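Local coordinates for protein terminase large subunit (Thermus phage G20c, PDB 5M1P) that drives viral DNA into empty procapsids as an ATP-powered motor and, through its RNase H-like nuclease domain, cuts the genome to start and end packaging, at residues 25-30 and 62-67. Sequence-based numbering, arbitrary orientation.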
# COMPACT_ATOMS: atom_id res chain seq x y z
N ARG A 25 -7.79 10.06 -5.96
CA ARG A 25 -6.77 9.32 -6.70
C ARG A 25 -5.61 10.19 -7.13
O ARG A 25 -5.81 11.31 -7.59
CB ARG A 25 -7.33 8.70 -7.97
CG ARG A 25 -8.46 7.72 -7.75
CD ARG A 25 -8.80 7.07 -9.07
NE ARG A 25 -9.83 6.06 -8.93
CZ ARG A 25 -10.19 5.21 -9.90
NH1 ARG A 25 -9.60 5.26 -11.09
NH2 ARG A 25 -11.13 4.31 -9.67
N LEU A 26 -4.40 9.65 -7.02
CA LEU A 26 -3.23 10.18 -7.69
C LEU A 26 -2.94 9.27 -8.87
O LEU A 26 -2.51 8.14 -8.68
CB LEU A 26 -2.03 10.22 -6.75
CG LEU A 26 -2.22 10.97 -5.43
CD1 LEU A 26 -0.87 11.18 -4.74
CD2 LEU A 26 -2.96 12.28 -5.62
N VAL A 27 -3.16 9.76 -10.09
CA VAL A 27 -3.08 8.90 -11.27
C VAL A 27 -1.80 9.23 -11.99
O VAL A 27 -1.63 10.34 -12.49
CB VAL A 27 -4.28 9.11 -12.23
CG1 VAL A 27 -4.21 8.13 -13.40
CG2 VAL A 27 -5.59 8.92 -11.47
N VAL A 28 -0.89 8.26 -12.01
CA VAL A 28 0.38 8.38 -12.72
C VAL A 28 0.18 8.01 -14.18
O VAL A 28 0.64 8.70 -15.09
CB VAL A 28 1.47 7.48 -12.09
CG1 VAL A 28 2.75 7.53 -12.91
CG2 VAL A 28 1.77 7.95 -10.67
N GLU A 29 -0.48 6.88 -14.41
CA GLU A 29 -0.78 6.48 -15.76
C GLU A 29 -2.02 5.63 -15.82
O GLU A 29 -2.34 4.88 -14.89
CB GLU A 29 0.41 5.78 -16.40
CG GLU A 29 0.83 4.49 -15.75
CD GLU A 29 2.13 3.98 -16.34
OE1 GLU A 29 2.08 3.07 -17.18
OE2 GLU A 29 3.20 4.53 -15.99
N ASP A 30 -2.72 5.77 -16.94
CA ASP A 30 -3.95 5.03 -17.15
C ASP A 30 -3.60 3.60 -17.52
O ASP A 30 -2.45 3.27 -17.82
CB ASP A 30 -4.82 5.73 -18.19
CG ASP A 30 -5.48 7.00 -17.66
OD1 ASP A 30 -5.87 7.06 -16.47
OD2 ASP A 30 -5.64 7.95 -18.44
N ILE A 62 4.05 2.22 -9.64
CA ILE A 62 2.71 2.54 -9.19
C ILE A 62 2.04 3.37 -10.28
O ILE A 62 2.57 4.40 -10.73
CB ILE A 62 2.73 3.31 -7.85
CG1 ILE A 62 3.30 2.44 -6.73
CG2 ILE A 62 1.35 3.85 -7.51
CD1 ILE A 62 2.53 1.17 -6.45
N ALA A 63 0.89 2.89 -10.74
CA ALA A 63 0.09 3.56 -11.77
C ALA A 63 -0.94 4.50 -11.17
O ALA A 63 -1.32 5.49 -11.79
CB ALA A 63 -0.61 2.53 -12.64
N CYS A 64 -1.42 4.19 -9.96
CA CYS A 64 -2.47 4.96 -9.33
C CYS A 64 -2.43 4.67 -7.84
O CYS A 64 -2.17 3.52 -7.45
CB CYS A 64 -3.82 4.53 -9.91
SG CYS A 64 -5.21 5.50 -9.31
N LEU A 65 -2.66 5.68 -7.02
CA LEU A 65 -2.76 5.49 -5.58
C LEU A 65 -3.98 6.24 -5.09
O LEU A 65 -4.09 7.43 -5.34
CB LEU A 65 -1.49 5.99 -4.90
CG LEU A 65 -1.45 5.71 -3.38
CD1 LEU A 65 -0.03 5.36 -2.97
CD2 LEU A 65 -1.98 6.87 -2.56
N GLU A 66 -4.89 5.55 -4.40
CA GLU A 66 -6.09 6.17 -3.87
C GLU A 66 -6.01 6.14 -2.36
O GLU A 66 -5.66 5.11 -1.79
CB GLU A 66 -7.35 5.45 -4.36
CG GLU A 66 -8.64 6.14 -3.93
CD GLU A 66 -9.85 5.73 -4.74
OE1 GLU A 66 -9.79 4.74 -5.48
OE2 GLU A 66 -10.88 6.44 -4.65
N ARG A 67 -6.30 7.28 -1.74
CA ARG A 67 -6.18 7.42 -0.30
C ARG A 67 -7.30 8.28 0.23
O ARG A 67 -7.60 9.34 -0.31
CB ARG A 67 -4.83 8.05 0.04
CG ARG A 67 -4.63 8.34 1.52
CD ARG A 67 -3.15 8.53 1.81
NE ARG A 67 -2.79 8.78 3.21
CZ ARG A 67 -2.73 9.97 3.80
NH1 ARG A 67 -3.07 11.10 3.15
NH2 ARG A 67 -2.32 10.05 5.06
O HOH W 1 -11.80 3.87 -6.98
O HOH W 2 -11.72 7.05 -7.11
O HOH W 3 3.44 4.45 -13.53
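L26 and L65 form the hydrogen-bonded pair of an antiparallel strand contact, where strand 25-27 meets strand 61-69 inside the mixed sheet of the RNase H-like nuclease fold. L26 N to L65 O spans 2.8 Å and is nearly straight, and L65 N returns a bond to L26 O at 3.0 Å. Both leucines are buried on one face of the sheet, where L26 meets Y19 and L65 meets V51. The opposite face carries R25, V27, C64 and E66. With SG anti to the backbone N (chi1 -175°), C64 reaches V27 CG2 at 4.1 Å and the R25 methylenes, a small, weakly polar thiol that can sit against both. R25 runs extended beyond CG, passing obliquely by E66: NE lies 3.7 Å from OE1, a long salt bridge, with the two flat groups turned 67° apart. Two waters bridge the pair, while R25 NH1 has a salt bridge to D86 and T24 OG1 hydrogen-bonds E66 OE2. As strand 25-27 ends, A63 O accepts from two successive amides, in its carbonyl plane from E29 N at 3.1 Å and above that plane from V28 N at 2.8 Å. The A63 side chain is a single methyl, and its CB meets E29 CG at 3.9 Å. A63 and C64 together face V54 in a classic beta bulge. Strands 15-22 and 49-56 flank the pair, and L83 of helix 73-86 packs on R25, C64 and E66.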